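Local coordinates for heme-binding protein A / AI-2 binding protein A (Helicobacter pylori SS1, PDB 6OFQ) that probably captures peptides in the periplasm as the substrate-binding component of an ABC transporter, and binds the peptide STSA, at residues A[36-40]-A[246-250]; A[43-48]-A[204-208]; A[290-294]-A[427-431]; A[285-289]-A[516-520]. All coordinates share one frame; numbering follows the deposited sequence.

Contact 1. Residues A[36-40]-A[246-250]; sequences ARGAD and RTIPN
Ala-36 and Arg-37 pair in parallel with Arg-246 and Thr-247, and two backbone bonds close the ladder: Arg-37 N to Arg-246 O at 3.0 Å and, straighter, Ile-248 N to Arg-37 O at 2.9 Å. Where the strands end, the CA-H of Pro-249 points at Gly-38 O (3.4 Å from Pro-249 CA). On the face of Ala-36, its CB meets Ile-248 CD1 at 4.0 Å, and that same methyl lies over the centre of the Arg-246 guanidinium, whose NH1 is paired with Glu-262. On the face of Arg-37 and Thr-247 polar groups meet. With CG between backbone N and carbonyl carbon (chi1 51°) and a second bend at chi2, Arg-37 folds back across Thr-247, bringing NE to 3.2 Å from Thr-247 OG1. A water accepts from Arg-37 NH2 and is also hydrogen-bonded to Thr-247 OG1 at 2.8 Å. Asp-40 OD1 forms a salt bridge to Arg-37 NH2 and Glu-53 another to NH1, which should limit the rotation of the guanidinium; Asp-40 OD2 accepts from Asp-222 N and Trp-219 NE1. Strands 32-37 and 242-247 thus join chain regions some 200 residues apart within a mixed five-strand sheet of this type II periplasmic binding protein.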
# COMPACT_ATOMS: atom_id res chain seq x y z
N ALA A 36 3.75 -16.19 6.64
CA ALA A 36 2.36 -16.46 6.28
C ALA A 36 1.54 -15.18 6.41
O ALA A 36 1.72 -14.32 7.26
CB ALA A 36 1.78 -17.55 7.20
N ARG A 37 0.51 -15.15 5.55
CA ARG A 37 -0.36 -14.01 5.40
C ARG A 37 -1.71 -14.46 4.89
O ARG A 37 -1.93 -15.61 4.52
CB ARG A 37 0.31 -12.96 4.52
CG ARG A 37 0.87 -13.45 3.20
CD ARG A 37 -0.19 -13.75 2.15
NE ARG A 37 0.34 -14.09 0.82
CZ ARG A 37 0.90 -13.27 -0.07
NH1 ARG A 37 1.01 -12.01 0.27
NH2 ARG A 37 1.40 -13.71 -1.18
N GLY A 38 -2.69 -13.59 4.93
CA GLY A 38 -4.08 -13.91 4.72
C GLY A 38 -4.60 -14.02 3.33
O GLY A 38 -5.56 -14.75 3.09
N ALA A 39 -4.02 -13.33 2.35
CA ALA A 39 -4.48 -13.30 0.95
C ALA A 39 -3.27 -13.21 0.05
O ALA A 39 -2.31 -12.48 0.31
CB ALA A 39 -5.41 -12.14 0.74
N ASP A 40 -3.37 -13.94 -1.04
CA ASP A 40 -2.29 -13.98 -2.03
C ASP A 40 -2.13 -12.64 -2.76
O ASP A 40 -3.02 -11.83 -2.80
CB ASP A 40 -2.61 -15.08 -3.04
CG ASP A 40 -1.43 -15.53 -3.88
OD1 ASP A 40 -0.27 -15.21 -3.58
OD2 ASP A 40 -1.75 -16.24 -4.88
N ARG A 246 3.51 -18.06 2.35
CA ARG A 246 2.30 -18.86 2.35
C ARG A 246 1.07 -18.00 2.53
O ARG A 246 1.02 -17.02 3.28
CB ARG A 246 2.36 -19.87 3.49
CG ARG A 246 3.42 -20.95 3.28
CD ARG A 246 3.35 -22.19 4.18
NE ARG A 246 2.03 -22.79 4.06
CZ ARG A 246 1.48 -23.61 4.95
NH1 ARG A 246 2.16 -23.99 6.00
NH2 ARG A 246 0.21 -24.03 4.78
N THR A 247 0.01 -18.43 1.85
CA THR A 247 -1.34 -17.92 2.07
C THR A 247 -2.15 -18.87 2.92
O THR A 247 -2.38 -19.99 2.49
CB THR A 247 -2.05 -17.62 0.75
OG1 THR A 247 -1.31 -16.65 -0.03
CG2 THR A 247 -3.45 -17.05 0.98
N ILE A 248 -2.52 -18.45 4.13
CA ILE A 248 -3.35 -19.23 5.08
C ILE A 248 -4.44 -18.26 5.46
O ILE A 248 -4.26 -17.36 6.28
CB ILE A 248 -2.53 -19.61 6.33
CG1 ILE A 248 -1.35 -20.47 5.92
CG2 ILE A 248 -3.41 -20.34 7.36
CD1 ILE A 248 -0.44 -20.90 7.03
N PRO A 249 -5.62 -18.43 4.86
CA PRO A 249 -6.62 -17.37 4.96
C PRO A 249 -7.25 -17.16 6.31
O PRO A 249 -7.52 -16.02 6.70
CB PRO A 249 -7.69 -17.74 3.91
CG PRO A 249 -6.99 -18.67 2.99
CD PRO A 249 -5.86 -19.32 3.73
N ASN A 250 -7.35 -18.25 7.06
CA ASN A 250 -7.94 -18.14 8.39
C ASN A 250 -6.90 -17.71 9.40
O ASN A 250 -5.86 -18.36 9.58
CB ASN A 250 -8.61 -19.47 8.81
CG ASN A 250 -9.28 -19.33 10.15
OD1 ASN A 250 -8.67 -19.23 11.19
ND2 ASN A 250 -10.61 -19.31 10.14
O HOH W 1 1.31 -16.78 -0.98

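Contact 2. Residues A[43-48]-A[204-208]; sequences SMDPAL and LAKKP
Met-44 N donates to Ala-205 O at 2.9 Å, the one hydrogen bond between 43-48 and 204-208, and it does so within a pair of side-chain-stabilised turns, an ST turn at Ser-43 followed by an Asx turn at Asp-45. The N-H reaches the carbonyl from above its plane, 38° out of it. The Met-44 side chain lies against Pro-208: CB comes to 3.7 Å from Pro-208 CG, and the two side chains run obliquely to one another. Further out, the bend at chi2 (-71°) turns the thioether away from the 204-208 loop, in the direction of Phe-216 and Trp-219 of strand 214-220. The methyl of Ala-205 is the other point of attachment. Around Ala-205 CB gather Ser-43 OG, Asp-45 CB at 3.8 Å and Leu-48 CD1 at 4.0 Å, so one small side chain is met by three residues of the opposing loop. Behind this first shell, the turns set the backbone. Ser-43 OG accepts from Asp-45 N at 3.1 Å in a nearly straight bond, while Leu-48 N closes back on Asp-45 O. Asp-45 places its CB on Ala-205 but sends its carboxylate elsewhere, where OD2 binds Tyr-134 and forms a salt bridge with Arg-125 of helix 116-127. The contact thus joins the loop between strand 32-37 and helix 52-61 to the loop leading into strand 214-220. The remaining carboxylate oxygen, Asp-45 OD1, takes the N-H of Ala-47 at 3.1 Å from above the carboxylate plane.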
# COMPACT_ATOMS: atom_id res chain seq x y z
N SER A 43 -0.45 -10.11 -8.70
CA SER A 43 0.38 -9.95 -9.90
C SER A 43 1.84 -10.08 -9.42
O SER A 43 2.14 -9.83 -8.21
CB SER A 43 0.15 -8.60 -10.58
OG SER A 43 0.85 -8.54 -11.84
N MET A 44 2.73 -10.30 -10.37
CA MET A 44 4.16 -10.13 -10.20
C MET A 44 4.71 -8.87 -10.91
O MET A 44 5.92 -8.68 -10.88
CB MET A 44 4.92 -11.38 -10.66
CG MET A 44 4.61 -12.54 -9.73
SD MET A 44 5.35 -12.37 -8.09
CE MET A 44 4.30 -13.51 -7.19
N ASP A 45 3.85 -8.08 -11.49
CA ASP A 45 4.23 -6.74 -12.01
C ASP A 45 3.61 -5.70 -11.06
O ASP A 45 2.40 -5.48 -11.09
CB ASP A 45 3.73 -6.54 -13.46
CG ASP A 45 4.07 -5.19 -14.03
OD1 ASP A 45 4.54 -4.27 -13.32
OD2 ASP A 45 3.98 -5.02 -15.28
N PRO A 46 4.43 -5.07 -10.23
CA PRO A 46 3.89 -4.18 -9.20
C PRO A 46 3.22 -2.94 -9.71
O PRO A 46 2.45 -2.32 -8.97
CB PRO A 46 5.09 -3.83 -8.34
CG PRO A 46 6.17 -3.93 -9.31
CD PRO A 46 5.90 -5.08 -10.20
N ALA A 47 3.48 -2.55 -10.97
CA ALA A 47 2.78 -1.45 -11.57
C ALA A 47 1.33 -1.73 -11.88
O ALA A 47 0.57 -0.79 -12.02
CB ALA A 47 3.46 -0.87 -12.80
N LEU A 48 0.92 -3.00 -11.88
CA LEU A 48 -0.44 -3.34 -12.22
C LEU A 48 -1.36 -3.49 -11.01
O LEU A 48 -2.57 -3.73 -11.17
CB LEU A 48 -0.41 -4.71 -12.96
CG LEU A 48 0.28 -4.64 -14.32
CD1 LEU A 48 0.17 -6.04 -14.93
CD2 LEU A 48 -0.25 -3.60 -15.27
N LEU A 204 5.12 -11.39 -18.31
CA LEU A 204 5.90 -10.34 -17.62
C LEU A 204 5.35 -10.13 -16.21
O LEU A 204 6.12 -9.76 -15.32
CB LEU A 204 5.85 -9.04 -18.42
CG LEU A 204 6.82 -7.91 -17.97
CD1 LEU A 204 8.27 -8.36 -18.10
CD2 LEU A 204 6.48 -6.64 -18.76
N ALA A 205 4.05 -10.38 -16.08
CA ALA A 205 3.37 -10.19 -14.77
C ALA A 205 3.12 -11.49 -14.03
O ALA A 205 2.46 -11.49 -12.97
CB ALA A 205 2.05 -9.53 -15.00
N LYS A 206 3.74 -12.58 -14.50
CA LYS A 206 3.60 -13.92 -13.89
C LYS A 206 4.92 -14.59 -13.52
O LYS A 206 5.00 -15.27 -12.47
CB LYS A 206 2.88 -14.88 -14.84
CG LYS A 206 1.44 -14.44 -15.06
CD LYS A 206 0.67 -15.39 -15.98
CE LYS A 206 -0.82 -15.04 -15.93
NZ LYS A 206 -1.27 -14.23 -17.10
N LYS A 207 5.93 -14.31 -14.33
CA LYS A 207 7.23 -14.95 -14.17
C LYS A 207 8.26 -13.81 -14.20
O LYS A 207 8.76 -13.44 -15.25
CB LYS A 207 7.43 -15.99 -15.30
CG LYS A 207 6.53 -17.21 -15.13
CD LYS A 207 6.66 -18.12 -16.34
CE LYS A 207 5.64 -19.24 -16.16
NZ LYS A 207 5.43 -20.11 -17.36
N PRO A 208 8.49 -13.15 -13.06
CA PRO A 208 9.13 -11.86 -13.08
C PRO A 208 10.63 -11.93 -13.12
O PRO A 208 11.23 -12.87 -12.66
CB PRO A 208 8.63 -11.24 -11.76
CG PRO A 208 8.51 -12.43 -10.81
CD PRO A 208 7.92 -13.49 -11.73

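Contact 3. Residues A[290-294]-A[427-431]; sequences GLLAS and GWMAD
Ala-293 and Trp-428 form a hydrogen-bonded antiparallel pair, Ala-293 N to Trp-428 O at 2.9 Å and Trp-428 N to Ala-293 O at 3.0 Å, in a mixed sheet near the centre of the chain in this type II binding-protein fold. The short strand segments run at 176° to each other. A third bond, Ala-430 N to Leu-291 O, is practically straight at 174° and carries the pairing just past the ends of both strands. Between the rungs Leu-292 CA-H approaches Trp-428 O, and beyond the Ala-293/Trp-428 pair Gly-427 CA-H approaches Ala-293 O. The indole leads away from strand 292-298 to helix 436-443, where its NE1 bonds to Asn-437 and its ring meets Phe-438 edge-to-face. On the face of Leu-292 and Met-429, packing takes over. Met-429 sets CG anti to the backbone N (chi1 167°) and then bends at chi2, which brings its sulphur against the CD2 branch of Leu-292, the side chains crossing at a slant, and its methyl on to Leu-291. Leu-292 CD2 touches Met-429 SD at 3.8 Å, and Met-429 CE lies 4.0 Å from Leu-291 CB. That CB of Leu-291 also meets Ala-430 CB, at 3.7 Å.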
# COMPACT_ATOMS: atom_id res chain seq x y z
N GLY A 290 2.51 2.31 13.99
CA GLY A 290 2.11 1.96 12.60
C GLY A 290 1.98 3.20 11.70
O GLY A 290 1.85 4.34 12.15
N LEU A 291 1.96 2.96 10.41
CA LEU A 291 1.73 3.95 9.33
C LEU A 291 0.44 3.61 8.57
O LEU A 291 0.31 3.88 7.37
CB LEU A 291 2.88 4.09 8.37
CG LEU A 291 4.11 4.73 9.01
CD1 LEU A 291 5.34 4.56 8.16
CD2 LEU A 291 3.88 6.24 8.99
N LEU A 292 -0.50 3.04 9.30
CA LEU A 292 -1.73 2.47 8.76
C LEU A 292 -2.96 3.28 9.11
O LEU A 292 -3.09 3.80 10.21
CB LEU A 292 -1.96 1.08 9.42
CG LEU A 292 -0.84 0.06 9.24
CD1 LEU A 292 -0.76 -1.01 10.32
CD2 LEU A 292 -1.11 -0.61 7.90
N ALA A 293 -3.93 3.32 8.21
CA ALA A 293 -5.24 3.87 8.50
C ALA A 293 -6.30 2.92 7.95
O ALA A 293 -6.08 2.26 6.92
CB ALA A 293 -5.44 5.26 7.91
N SER A 294 -7.42 2.79 8.66
CA SER A 294 -8.56 1.93 8.29
C SER A 294 -9.84 2.73 8.48
O SER A 294 -10.04 3.35 9.50
CB SER A 294 -8.54 0.69 9.23
OG SER A 294 -9.60 -0.18 8.86
N GLY A 427 -8.45 0.47 3.64
CA GLY A 427 -7.26 0.64 4.46
C GLY A 427 -6.11 1.01 3.55
O GLY A 427 -6.00 0.66 2.36
N TRP A 428 -5.13 1.63 4.19
CA TRP A 428 -3.90 2.06 3.52
C TRP A 428 -2.71 2.00 4.46
O TRP A 428 -2.79 2.41 5.65
CB TRP A 428 -4.01 3.50 3.05
CG TRP A 428 -2.97 3.99 2.10
CD1 TRP A 428 -1.98 4.91 2.34
CD2 TRP A 428 -2.92 3.70 0.71
NE1 TRP A 428 -1.33 5.21 1.18
CE2 TRP A 428 -1.89 4.47 0.16
CE3 TRP A 428 -3.65 2.83 -0.13
CZ2 TRP A 428 -1.54 4.39 -1.17
CZ3 TRP A 428 -3.31 2.80 -1.45
CH2 TRP A 428 -2.30 3.60 -1.96
N MET A 429 -1.63 1.48 3.97
CA MET A 429 -0.31 1.56 4.61
C MET A 429 0.48 2.58 3.80
O MET A 429 0.59 2.49 2.57
CB MET A 429 0.36 0.20 4.45
CG MET A 429 1.83 0.16 4.77
SD MET A 429 2.18 0.63 6.49
CE MET A 429 3.98 0.82 6.44
N ALA A 430 1.06 3.56 4.50
CA ALA A 430 1.95 4.52 3.84
C ALA A 430 2.96 3.83 2.97
O ALA A 430 3.67 2.94 3.41
CB ALA A 430 2.66 5.39 4.86
N ASP A 431 3.12 4.37 1.76
CA ASP A 431 4.25 4.03 0.91
C ASP A 431 5.48 4.87 1.20
O ASP A 431 6.60 4.44 0.96
CB ASP A 431 3.90 4.15 -0.59
CG ASP A 431 2.64 3.36 -0.92
OD1 ASP A 431 2.65 2.11 -0.67
OD2 ASP A 431 1.66 3.99 -1.39

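Contact 4. Residues A[285-289]-A[516-520]; sequences VDKSA and YKTTG
Ser-288 and Thr-518 meet hydroxyl to hydroxyl, OG to OG1 at 2.7 Å, in a short hydrogen bond in which either oxygen could be the donor. Both side chains adopt the same conformation, with the oxygen between the backbone N and the carbonyl carbon (chi1 68° in Ser-288, 58° in Thr-518), and it is this matched choice that turns the two hydroxyls to one another. In Thr-518 the same rotation sends the methyl the other way, back along the strand to Asp-286, so that CG2 rests 3.8 Å from Asp-286 CB; one threonine therefore covers two alternate residues of strand 283-288 with its two branches. Thr-519 adds its methyl beside Ser-288, while its own hydroxyl bonds to Gly-71 O. Asp-286 places CG beside its backbone N, and its carboxylate comes beside the Tyr-516 ring. There OD2 lies at the ring edge, close to the ring plane, 4.1 Å from Tyr-516 CD2, with the carboxylate and ring planes 29° apart. Two waters fill in the polar link. One donates to Asp-286 OD2 at 2.5 Å and to Tyr-516 O at 2.7 Å; the other donates to Asp-286 OD2 and accepts from Thr-518 N at 3.0 Å. The second oxygen, OD1, is taken by His-509 of strand 497-510, which would be expected to support a negative charge on Asp-286. No backbone-to-backbone bond links 285-289 to 516-520, strand 283-288 pairing instead with strand 497-510; one direct bond and two bridging waters imply a hydrated, polar attachment of the C-terminal loop.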
# COMPACT_ATOMS: atom_id res chain seq x y z
N VAL A 285 5.79 -11.01 19.91
CA VAL A 285 4.84 -10.27 19.11
C VAL A 285 5.40 -8.86 19.04
O VAL A 285 5.34 -8.11 20.03
CB VAL A 285 3.44 -10.29 19.70
CG1 VAL A 285 2.50 -9.47 18.84
CG2 VAL A 285 2.93 -11.73 19.73
N ASP A 286 5.85 -8.47 17.84
CA ASP A 286 6.34 -7.09 17.67
C ASP A 286 5.16 -6.15 17.56
O ASP A 286 4.11 -6.49 16.97
CB ASP A 286 7.05 -6.98 16.31
CG ASP A 286 8.35 -7.73 16.18
OD1 ASP A 286 8.83 -8.28 17.17
OD2 ASP A 286 8.95 -7.62 15.08
N LYS A 287 5.26 -4.95 18.16
CA LYS A 287 4.18 -3.97 18.10
C LYS A 287 4.77 -2.60 17.93
O LYS A 287 5.73 -2.25 18.63
CB LYS A 287 3.33 -3.96 19.39
CG LYS A 287 2.75 -5.31 19.76
CD LYS A 287 1.88 -5.27 21.03
CE LYS A 287 1.78 -6.66 21.62
NZ LYS A 287 3.08 -7.05 22.25
N SER A 288 4.21 -1.85 17.00
CA SER A 288 4.52 -0.42 16.92
C SER A 288 3.35 0.40 16.43
O SER A 288 2.32 -0.16 16.09
CB SER A 288 5.74 -0.21 16.02
OG SER A 288 5.46 -0.52 14.67
N ALA A 289 3.42 1.73 16.55
CA ALA A 289 2.24 2.52 16.30
C ALA A 289 1.59 2.39 14.93
O ALA A 289 0.37 2.33 14.71
CB ALA A 289 2.59 3.99 16.47
N TYR A 516 13.56 -8.50 11.37
CA TYR A 516 12.34 -7.94 10.80
C TYR A 516 12.01 -6.66 11.56
O TYR A 516 12.17 -6.63 12.78
CB TYR A 516 11.20 -8.93 10.91
CG TYR A 516 9.89 -8.48 10.29
CD1 TYR A 516 9.68 -8.64 8.92
CD2 TYR A 516 8.91 -7.85 11.03
CE1 TYR A 516 8.48 -8.30 8.33
CE2 TYR A 516 7.71 -7.49 10.45
CZ TYR A 516 7.54 -7.66 9.10
OH TYR A 516 6.34 -7.28 8.48
N LYS A 517 11.44 -5.70 10.85
CA LYS A 517 11.07 -4.42 11.49
C LYS A 517 9.65 -4.08 11.08
O LYS A 517 9.30 -4.10 9.91
CB LYS A 517 12.09 -3.34 11.14
CG LYS A 517 13.37 -3.46 11.95
CD LYS A 517 14.43 -2.43 11.66
CE LYS A 517 15.62 -2.59 12.60
NZ LYS A 517 16.02 -3.95 13.00
N THR A 518 8.83 -3.69 12.06
CA THR A 518 7.48 -3.24 11.78
C THR A 518 7.45 -1.71 11.41
O THR A 518 6.43 -1.22 10.96
CB THR A 518 6.51 -3.42 12.98
OG1 THR A 518 7.05 -2.68 14.09
CG2 THR A 518 6.30 -4.88 13.28
N THR A 519 8.54 -1.03 11.67
CA THR A 519 8.68 0.42 11.46
C THR A 519 9.06 0.74 10.03
O THR A 519 9.62 -0.07 9.30
CB THR A 519 9.72 1.00 12.43
OG1 THR A 519 10.99 0.34 12.29
CG2 THR A 519 9.20 0.85 13.90
N GLY A 520 8.77 1.98 9.64
CA GLY A 520 9.13 2.51 8.32
C GLY A 520 8.22 1.98 7.24
O GLY A 520 7.09 1.57 7.50
O HOH W 2 11.42 -8.20 14.88
O HOH W 3 9.48 -4.75 14.74

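Overall arrangement
Contacts 2 and 3 are buried, contact 1 is partly so, and contact 4 lies at the surface. Contacts 1 and 3 both pair strands, but in different sheets and opposite senses, parallel in the first and antiparallel in the second; their centres are about 19 Å apart. Segment 43-48 follows soon after 36-40, and contact 2 is nested within the loop that contact 1 closes, replacing strand ladders by turns and apolar side chains. Contact 3 is nested inside contact 4, and strands 283-288 and 292-298 belong to one sheet. Contacts 3 and 4 touch where Met-429 CE and Leu-291 CD1 pack on Gly-520 O. Bridging waters appear in contacts 1 and 4, whereas contact 3 relies on backbone bonds and hydrophobic packing.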